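Local coordinates for protein Cys-Gly metallodipeptidase DUG1 (PDB 4G1P) that hydrolyses dipeptides, with high specificity for Cys-Gly, as a metal-dependent M20 peptidase and is the catalytic component of the complex that degrades glutathione, at residues A[128-133]-A[456-461]; A[201-206]-A[442-447]; A[209-214]-A[412-417]. All coordinates share one frame; numbering follows the deposited sequence.

In the fold
The three contacts follow one another like paired brackets: the chain passes 128-133, 201-206 and 209-214, then returns through 412-417, 442-447 and 456-461, so contact 3 is innermost and contact 1 outermost. Each therefore joins early and late parts of the M20 catalytic region. Contact 1 belongs to the small antiparallel sheet, contact 2 to loops beyond strands 195-198 and 437-439 of the six-stranded sheet, and contact 3 to the sheet built on strand 210-226. Contact 2 sits in the middle: its centre is about 11 Å from the centres of both others, and it touches each, whereas contacts 1 and 3 are about 20 Å apart between centres. Contact 2 is also the one beside the zinc site.

Contact 1. Residues A[128-133]-A[456-461]; sequences GIMKGR and LDISNF
Met-130 and Leu-456 form a hydrogen-bonded antiparallel pair: Met-130 N donates to Leu-456 O at 2.9 Å, and Leu-456 N to Met-130 O at 2.8 Å. A third bond runs from Ile-458 N to Gly-128 O (2.9 Å). A water also links Gly-128 O to Ser-459 N, so this carbonyl engages two amides at the start of helix 458-477. Gly-128, with its positive phi, suits the G1 bulge made with strand 122-124. Ile-129 CG2 lies 3.3 Å from Asp-457 OD1, while the carboxylate pairs through OD2 with Lys-455 and Arg-444. Met-130 bends at its thioether (chi3 -72°): CE packs against Phe-461 CD2 (3.5 Å), while SD sits obliquely to the ring, 4.9 Å from its centroid, a Met-aromatic contact. CE also meets Leu-456 CD2 at 3.7 Å. Met-130 CG lies 3.8 Å from Ile-458 CG1, the side chains crossing at about a right angle, and Met-130 also packs on Phe-20 and Leu-23. Cutting Met-130 back to an alanine would probably open a gap beside Leu-456 and leave the Phe-461 ring without its sulfur neighbour. Three backbone bonds hold the register, and the flexible, apolar methionine fits between Leu-456, Ile-458 and Phe-461.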
loop_
_atom_site.group_PDB
_atom_site.type_symbol
_atom_site.label_atom_id
_atom_site.label_comp_id
_atom_site.label_asym_id
_atom_site.label_seq_id
_atom_site.Cartn_x
_atom_site.Cartn_y
_atom_site.Cartn_z
ATOM N N GLY A 128 9.230 32.740 10.446
ATOM C CA GLY A 128 9.361 33.049 9.036
ATOM C C GLY A 128 9.187 31.852 8.118
ATOM O O GLY A 128 9.968 31.667 7.181
ATOM N N ILE A 129 8.176 31.028 8.391
ATOM C CA ILE A 129 7.861 29.888 7.528
ATOM C C ILE A 129 6.379 29.761 7.263
ATOM O O ILE A 129 5.544 30.142 8.081
ATOM C CB ILE A 129 8.354 28.547 8.101
ATOM C CG1 ILE A 129 8.113 28.493 9.604
ATOM C CG2 ILE A 129 9.836 28.357 7.826
ATOM C CD1 ILE A 129 6.744 27.985 10.002
ATOM N N MET A 130 6.064 29.223 6.102
ATOM C CA MET A 130 4.699 28.888 5.748
ATOM C C MET A 130 4.669 27.386 5.529
ATOM O O MET A 130 5.474 26.853 4.764
ATOM C CB MET A 130 4.294 29.649 4.493
ATOM C CG MET A 130 4.573 31.142 4.612
ATOM S SD MET A 130 4.013 32.110 3.199
ATOM C CE MET A 130 5.181 31.649 1.923
ATOM N N LYS A 131 3.781 26.697 6.240
ATOM C CA LYS A 131 3.674 25.235 6.144
ATOM C C LYS A 131 2.364 24.847 5.484
ATOM O O LYS A 131 1.284 25.251 5.933
ATOM C CB LYS A 131 3.771 24.596 7.532
ATOM C CG LYS A 131 4.848 25.227 8.386
ATOM C CD LYS A 131 4.924 24.608 9.764
ATOM C CE LYS A 131 5.647 23.268 9.678
ATOM N NZ LYS A 131 6.871 23.365 8.817
ATOM N N GLY A 132 2.459 24.065 4.414
ATOM C CA GLY A 132 1.279 23.597 3.709
ATOM C C GLY A 132 1.668 22.840 2.461
ATOM O O GLY A 132 2.721 23.120 1.877
ATOM N N ARG A 133 0.848 21.863 2.062
ATOM C CA ARG A 133 1.108 21.111 0.835
ATOM C C ARG A 133 0.949 22.009 -0.384
ATOM O O ARG A 133 -0.089 22.632 -0.568
ATOM C CB ARG A 133 0.164 19.908 0.697
ATOM C CG ARG A 133 0.125 19.315 -0.716
ATOM C CD ARG A 133 1.495 18.734 -1.136
ATOM N NE ARG A 133 1.724 17.382 -0.616
ATOM C CZ ARG A 133 2.798 17.000 0.070
ATOM N NH1 ARG A 133 3.764 17.861 0.344
ATOM N NH2 ARG A 133 2.909 15.750 0.484
ATOM N N LEU A 456 7.682 26.778 2.991
ATOM C CA LEU A 456 8.323 27.815 2.201
ATOM C C LEU A 456 8.756 28.880 3.186
ATOM O O LEU A 456 7.932 29.398 3.933
ATOM C CB LEU A 456 7.368 28.411 1.167
ATOM C CG LEU A 456 8.029 29.455 0.246
ATOM C CD1 LEU A 456 9.272 28.873 -0.388
ATOM C CD2 LEU A 456 7.066 29.966 -0.836
ATOM N N ASP A 457 10.048 29.185 3.223
ATOM C CA ASP A 457 10.524 30.233 4.109
ATOM C C ASP A 457 10.061 31.568 3.554
ATOM O O ASP A 457 10.127 31.798 2.349
ATOM C CB ASP A 457 12.041 30.192 4.233
ATOM C CG ASP A 457 12.540 28.881 4.805
ATOM O OD1 ASP A 457 12.540 28.718 6.048
ATOM O OD2 ASP A 457 12.929 28.006 4.002
ATOM N N ILE A 458 9.562 32.432 4.433
ATOM C CA ILE A 458 9.042 33.731 4.019
ATOM C C ILE A 458 10.145 34.571 3.363
ATOM O O ILE A 458 9.876 35.364 2.454
ATOM C CB ILE A 458 8.372 34.486 5.197
ATOM C CG1 ILE A 458 7.231 33.648 5.771
ATOM C CG2 ILE A 458 7.814 35.808 4.749
ATOM C CD1 ILE A 458 6.463 34.322 6.887
ATOM N N SER A 459 11.386 34.362 3.797
ATOM C CA SER A 459 12.523 35.067 3.206
ATOM C C SER A 459 12.700 34.710 1.742
ATOM O O SER A 459 13.038 35.566 0.936
ATOM C CB SER A 459 13.814 34.803 3.977
ATOM O OG SER A 459 14.200 33.450 3.852
ATOM N N ASN A 460 12.455 33.449 1.399
ATOM C CA ASN A 460 12.487 33.022 -0.007
ATOM C C ASN A 460 11.260 33.486 -0.777
ATOM O O ASN A 460 11.329 33.785 -1.970
ATOM C CB ASN A 460 12.616 31.509 -0.108
ATOM C CG ASN A 460 13.980 31.023 0.313
ATOM O OD1 ASN A 460 14.326 31.070 1.496
ATOM N ND2 ASN A 460 14.764 30.545 -0.650
ATOM N N PHE A 461 10.136 33.544 -0.081
ATOM C CA PHE A 461 8.910 34.010 -0.689
ATOM C C PHE A 461 9.090 35.466 -1.092
ATOM O O PHE A 461 8.951 35.812 -2.262
ATOM C CB PHE A 461 7.739 33.838 0.277
ATOM C CG PHE A 461 6.422 34.163 -0.317
ATOM C CD1 PHE A 461 6.148 33.834 -1.629
ATOM C CD2 PHE A 461 5.445 34.809 0.433
ATOM C CE1 PHE A 461 4.923 34.147 -2.201
ATOM C CE2 PHE A 461 4.206 35.120 -0.124
ATOM C CZ PHE A 461 3.944 34.784 -1.440
HETATM O O HOH W 1 12.039 33.421 6.320
#

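Contact 2. Residues A[201-206]-A[442-447]; sequences NYWLGT and MGRGDD
Gly-443 O accepts a nearly straight bond from Trp-203 N (2.7 Å, 170° at the hydrogen) and, as packing, lies over one face of the indole, 3.4 Å from Trp-203 CD1. Trp-203 places CG beside its own backbone N (chi1 -67°), folding the ring back over the carbonyl bound by its backbone N-H. Further along, Gly-445 N donates to Gly-205 O at 3.1 Å. Glycine lets the backbones close up at both positions: a side chain at Gly-445 would run into Trp-203 O and Leu-204 O, and one at Gly-443 into the carboxylate of Asp-447, which is held by Lys-455 at OD1 and Thr-136 OG1 at OD2. Tyr-202 CB touches Arg-444 O. At Asn-201 the backbones part, and two waters fill in, both donating to Asn-201 O while one accepts from Met-442 N and the other from Gly-443 N.

The Thr-206 end is looser and partly exposed. Thr-206 O lies over one face of the Arg-444 guanidinium without bonding to it; NE binds Asn-460 and Asp-457, and NH2 binds Ser-459. Thr-206 CG2 merely rests against Asp-446 OD2 at 3.5 Å, the carboxylate being paired through OD1 with Lys-455.

Both loops leave neighbouring parallel strands, 195-198 and 437-439, at the end where the metals bind. Tyr-202 stands about 4 Å, nearest atoms, from a zinc ion and from bound glycine, and packs on Ile-236 of the second subunit. Such loops walling a two-metal site are characteristic of the M20 catalytic domain.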
loop_
_atom_site.group_PDB
_atom_site.type_symbol
_atom_site.label_atom_id
_atom_site.label_comp_id
_atom_site.label_asym_id
_atom_site.label_seq_id
_atom_site.Cartn_x
_atom_site.Cartn_y
_atom_site.Cartn_z
ATOM N N ASN A 201 11.528 24.884 -8.955
ATOM C CA ASN A 201 12.511 24.073 -8.262
ATOM C C ASN A 201 13.051 24.858 -7.090
ATOM O O ASN A 201 12.396 25.778 -6.633
ATOM C CB ASN A 201 13.621 23.600 -9.203
ATOM C CG ASN A 201 14.485 24.732 -9.710
ATOM O OD1 ASN A 201 13.984 25.793 -10.100
ATOM N ND2 ASN A 201 15.800 24.519 -9.691
ATOM N N TYR A 202 14.239 24.507 -6.604
ATOM C CA TYR A 202 14.716 24.999 -5.306
ATOM C C TYR A 202 16.191 25.288 -5.361
ATOM O O TYR A 202 16.881 24.803 -6.253
ATOM C CB TYR A 202 14.455 23.939 -4.224
ATOM C CG TYR A 202 13.222 23.149 -4.547
ATOM C CD1 TYR A 202 13.297 22.002 -5.339
ATOM C CD2 TYR A 202 11.971 23.591 -4.140
ATOM C CE1 TYR A 202 12.152 21.302 -5.685
ATOM C CE2 TYR A 202 10.830 22.897 -4.476
ATOM C CZ TYR A 202 10.918 21.755 -5.247
ATOM O OH TYR A 202 9.771 21.065 -5.588
ATOM N N TRP A 203 16.670 26.063 -4.391
ATOM C CA TRP A 203 18.099 26.241 -4.187
ATOM C C TRP A 203 18.667 24.881 -3.915
ATOM O O TRP A 203 17.967 23.993 -3.437
ATOM C CB TRP A 203 18.382 27.098 -2.959
ATOM C CG TRP A 203 17.959 28.506 -3.065
ATOM C CD1 TRP A 203 17.389 29.113 -4.143
ATOM C CD2 TRP A 203 18.075 29.508 -2.049
ATOM N NE1 TRP A 203 17.135 30.434 -3.859
ATOM C CE2 TRP A 203 17.546 30.702 -2.579
ATOM C CE3 TRP A 203 18.567 29.511 -0.742
ATOM C CZ2 TRP A 203 17.506 31.888 -1.852
ATOM C CZ3 TRP A 203 18.523 30.687 -0.021
ATOM C CH2 TRP A 203 17.998 31.860 -0.580
ATOM N N LEU A 204 19.946 24.724 -4.195
ATOM C CA LEU A 204 20.644 23.487 -3.888
ATOM C C LEU A 204 20.604 23.175 -2.388
ATOM O O LEU A 204 20.368 22.040 -1.969
ATOM C CB LEU A 204 22.091 23.621 -4.348
ATOM C CG LEU A 204 23.021 22.484 -3.968
ATOM C CD1 LEU A 204 22.544 21.241 -4.667
ATOM C CD2 LEU A 204 24.438 22.856 -4.380
ATOM N N GLY A 205 20.850 24.198 -1.586
ATOM C CA GLY A 205 20.971 24.038 -0.155
ATOM C C GLY A 205 20.037 25.034 0.472
ATOM O O GLY A 205 18.998 25.351 -0.111
ATOM N N THR A 206 20.403 25.551 1.638
ATOM C CA THR A 206 19.504 26.440 2.351
ATOM C C THR A 206 20.029 27.860 2.557
ATOM O O THR A 206 19.332 28.694 3.121
ATOM C CB THR A 206 19.158 25.869 3.720
ATOM O OG1 THR A 206 20.330 25.875 4.541
ATOM C CG2 THR A 206 18.620 24.444 3.589
ATOM N N MET A 442 12.429 29.439 -6.302
ATOM C CA MET A 442 12.044 30.279 -5.194
ATOM C C MET A 442 12.580 29.718 -3.896
ATOM O O MET A 442 13.306 30.403 -3.172
ATOM C CB MET A 442 10.533 30.419 -5.102
ATOM C CG MET A 442 10.079 31.154 -3.859
ATOM S SD MET A 442 8.472 31.879 -4.130
ATOM C CE MET A 442 8.915 33.478 -4.822
ATOM N N GLY A 443 12.225 28.473 -3.601
ATOM C CA GLY A 443 12.498 27.920 -2.288
ATOM C C GLY A 443 13.852 27.267 -2.062
ATOM O O GLY A 443 14.735 27.270 -2.935
ATOM N N ARG A 444 14.002 26.699 -0.865
ATOM C CA ARG A 444 15.230 26.028 -0.458
ATOM C C ARG A 444 15.142 24.534 -0.708
ATOM O O ARG A 444 14.062 23.999 -0.944
ATOM C CB ARG A 444 15.517 26.291 1.015
ATOM C CG ARG A 444 15.350 27.744 1.414
ATOM C CD ARG A 444 15.875 27.968 2.805
ATOM N NE ARG A 444 15.647 29.334 3.265
ATOM C CZ ARG A 444 15.828 29.729 4.522
ATOM N NH1 ARG A 444 16.238 28.853 5.439
ATOM N NH2 ARG A 444 15.593 30.991 4.867
ATOM N N GLY A 445 16.286 23.858 -0.654
ATOM C CA GLY A 445 16.344 22.446 -0.989
ATOM C C GLY A 445 15.840 21.533 0.110
ATOM O O GLY A 445 15.853 20.314 -0.043
ATOM N N ASP A 446 15.420 22.120 1.228
ATOM C CA ASP A 446 14.879 21.346 2.335
ATOM C C ASP A 446 13.417 21.695 2.579
ATOM O O ASP A 446 12.913 21.555 3.688
ATOM C CB ASP A 446 15.708 21.552 3.604
ATOM C CG ASP A 446 15.533 22.941 4.225
ATOM O OD1 ASP A 446 14.983 23.847 3.570
ATOM O OD2 ASP A 446 15.974 23.129 5.381
ATOM N N ASP A 447 12.748 22.158 1.536
ATOM C CA ASP A 447 11.369 22.600 1.650
ATOM C C ASP A 447 10.399 21.426 1.866
ATOM O O ASP A 447 9.265 21.605 2.292
ATOM C CB ASP A 447 10.990 23.449 0.421
ATOM C CG ASP A 447 11.498 24.882 0.530
ATOM O OD1 ASP A 447 12.270 25.157 1.461
ATOM O OD2 ASP A 447 11.130 25.739 -0.301
HETATM O O HOH W 2 10.561 27.655 -7.725
HETATM O O HOH W 3 10.372 27.047 -4.634
#

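Contact 3. Residues A[209-214]-A[412-417]; sequences PVLTYG and VDPDFT
Thr-417 holds OG1 between its backbone N and carbonyl carbon (chi1 62°), while Thr-212 keeps OG1 beside its N (chi1 -65°), and the two hydroxyls meet on the same face of the sheet. Thr-212 OG1 donates a weak bond of 3.3 Å to Thr-417 OG1, which in turn donates weakly to Leu-211 O; Thr-212 OG1 itself accepts from Asn-201 ND2. The same rotation of Thr-417 turns its methyl to Val-210, with CG2 3.7 Å from Val-210 CG1. Threonine and valine, both beta-branched, suit extended chains, and threonine adds a polar end that can find partners in this buried place, here weak ones for Thr-417.

The backbones bond in parallel register. Leu-211 N donates to Asp-415 O at 2.9 Å, and Leu-211 O receives Thr-417 N, also at 2.9 Å. Tyr-213 N continues the series to Thr-417 O, and Asp-415 N opens it with a longer bond of 3.2 Å to Pro-209 O. Asp-415 directs its carboxylate elsewhere, to Lys-208 and the amide of Glu-286.

On the face of Leu-211 and Phe-416, Leu-211 CG packs on Pro-414 CG at 3.8 Å, and helix 397-410 covers the leucine through Ala-402.

Tyr-213 turns the edge of its ring to Phe-416 O, and its OH donates to a water that donates to that same carbonyl at 2.6 Å.

Leu-211, bonding through N to one residue and through O to the residue two further on, shows the parallel beta pattern. It places strand 415-419 beside strand 210-226, which pairs antiparallel with 340-349 and 378-391 in the mixed sheet of this alpha/beta peptidase. A backbone bond from Thr-212 to Leu-439 sets the pair against the edge strand of the six-stranded catalytic sheet.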
loop_
_atom_site.group_PDB
_atom_site.type_symbol
_atom_site.label_atom_id
_atom_site.label_comp_id
_atom_site.label_asym_id
_atom_site.label_seq_id
_atom_site.Cartn_x
_atom_site.Cartn_y
_atom_site.Cartn_z
ATOM N N PRO A 209 21.265 31.402 -2.873
ATOM C CA PRO A 209 20.409 31.330 -4.061
ATOM C C PRO A 209 21.147 30.767 -5.261
ATOM O O PRO A 209 22.373 30.822 -5.313
ATOM C CB PRO A 209 20.019 32.793 -4.307
ATOM C CG PRO A 209 21.046 33.593 -3.588
ATOM C CD PRO A 209 21.454 32.782 -2.406
ATOM N N VAL A 210 20.403 30.211 -6.207
ATOM C CA VAL A 210 20.998 29.588 -7.383
ATOM C C VAL A 210 20.200 29.960 -8.621
ATOM O O VAL A 210 19.058 30.401 -8.536
ATOM C CB VAL A 210 21.046 28.016 -7.282
ATOM C CG1 VAL A 210 21.601 27.567 -5.952
ATOM C CG2 VAL A 210 19.677 27.419 -7.484
ATOM N N LEU A 211 20.811 29.790 -9.778
ATOM C CA LEU A 211 20.046 29.794 -11.009
ATOM C C LEU A 211 20.289 28.442 -11.669
ATOM O O LEU A 211 21.400 27.889 -11.617
ATOM C CB LEU A 211 20.441 30.964 -11.909
ATOM C CG LEU A 211 20.204 32.341 -11.279
ATOM C CD1 LEU A 211 20.656 33.421 -12.217
ATOM C CD2 LEU A 211 18.736 32.537 -10.921
ATOM N N THR A 212 19.237 27.889 -12.254
ATOM C CA THR A 212 19.289 26.514 -12.666
ATOM C C THR A 212 19.308 26.408 -14.166
ATOM O O THR A 212 18.441 26.947 -14.843
ATOM C CB THR A 212 18.138 25.718 -12.044
ATOM O OG1 THR A 212 18.320 25.697 -10.623
ATOM C CG2 THR A 212 18.123 24.282 -12.564
ATOM N N TYR A 213 20.317 25.720 -14.688
ATOM C CA TYR A 213 20.475 25.598 -16.132
ATOM C C TYR A 213 20.281 24.171 -16.671
ATOM O O TYR A 213 20.442 23.937 -17.876
ATOM C CB TYR A 213 21.829 26.176 -16.577
ATOM C CG TYR A 213 23.049 25.425 -16.072
ATOM C CD1 TYR A 213 23.639 25.750 -14.859
ATOM C CD2 TYR A 213 23.614 24.403 -16.817
ATOM C CE1 TYR A 213 24.741 25.077 -14.404
ATOM C CE2 TYR A 213 24.710 23.721 -16.367
ATOM C CZ TYR A 213 25.275 24.059 -15.165
ATOM O OH TYR A 213 26.384 23.373 -14.724
ATOM N N GLY A 214 19.926 23.230 -15.793
ATOM C CA GLY A 214 19.747 21.837 -16.198
ATOM C C GLY A 214 18.797 20.979 -15.371
ATOM O O GLY A 214 18.790 21.038 -14.142
ATOM N N VAL A 412 24.609 38.501 -3.006
ATOM C CA VAL A 412 25.674 37.644 -3.534
ATOM C C VAL A 412 25.263 37.219 -4.920
ATOM O O VAL A 412 24.101 37.343 -5.284
ATOM C CB VAL A 412 25.889 36.367 -2.701
ATOM C CG1 VAL A 412 26.514 36.691 -1.363
ATOM C CG2 VAL A 412 24.570 35.627 -2.507
ATOM N N ASP A 413 26.207 36.727 -5.707
ATOM C CA ASP A 413 25.856 36.174 -7.007
ATOM C C ASP A 413 25.442 34.720 -6.809
ATOM O O ASP A 413 26.024 34.006 -5.998
ATOM C CB ASP A 413 27.010 36.309 -8.007
ATOM C CG ASP A 413 27.303 37.764 -8.382
ATOM O OD1 ASP A 413 26.430 38.418 -9.001
ATOM O OD2 ASP A 413 28.412 38.256 -8.068
ATOM N N PRO A 414 24.412 34.284 -7.529
ATOM C CA PRO A 414 23.905 32.921 -7.352
ATOM C C PRO A 414 24.869 31.896 -7.890
ATOM O O PRO A 414 25.541 32.182 -8.862
ATOM C CB PRO A 414 22.649 32.911 -8.218
ATOM C CG PRO A 414 22.912 33.967 -9.250
ATOM C CD PRO A 414 23.642 35.040 -8.524
ATOM N N ASP A 415 24.933 30.722 -7.280
ATOM C CA ASP A 415 25.606 29.604 -7.908
ATOM C C ASP A 415 24.838 29.210 -9.155
ATOM O O ASP A 415 23.626 29.437 -9.253
ATOM C CB ASP A 415 25.697 28.409 -6.958
ATOM C CG ASP A 415 26.772 28.585 -5.905
ATOM O OD1 ASP A 415 27.639 29.463 -6.099
ATOM O OD2 ASP A 415 26.763 27.855 -4.890
ATOM N N PHE A 416 25.540 28.640 -10.125
ATOM C CA PHE A 416 24.874 28.096 -11.296
ATOM C C PHE A 416 24.769 26.582 -11.166
ATOM O O PHE A 416 25.769 25.877 -11.097
ATOM C CB PHE A 416 25.616 28.491 -12.563
ATOM C CG PHE A 416 25.434 29.930 -12.945
ATOM C CD1 PHE A 416 26.123 30.929 -12.286
ATOM C CD2 PHE A 416 24.578 30.281 -13.975
ATOM C CE1 PHE A 416 25.962 32.254 -12.651
ATOM C CE2 PHE A 416 24.409 31.598 -14.345
ATOM C CZ PHE A 416 25.104 32.588 -13.686
ATOM N N THR A 417 23.548 26.079 -11.098
ATOM C CA THR A 417 23.350 24.698 -10.690
ATOM C C THR A 417 22.470 23.952 -11.658
ATOM O O THR A 417 21.728 24.541 -12.443
ATOM C CB THR A 417 22.651 24.615 -9.330
ATOM O OG1 THR A 417 21.361 25.226 -9.437
ATOM C CG2 THR A 417 23.451 25.322 -8.259
HETATM O O HOH W 4 27.274 24.000 -11.975
#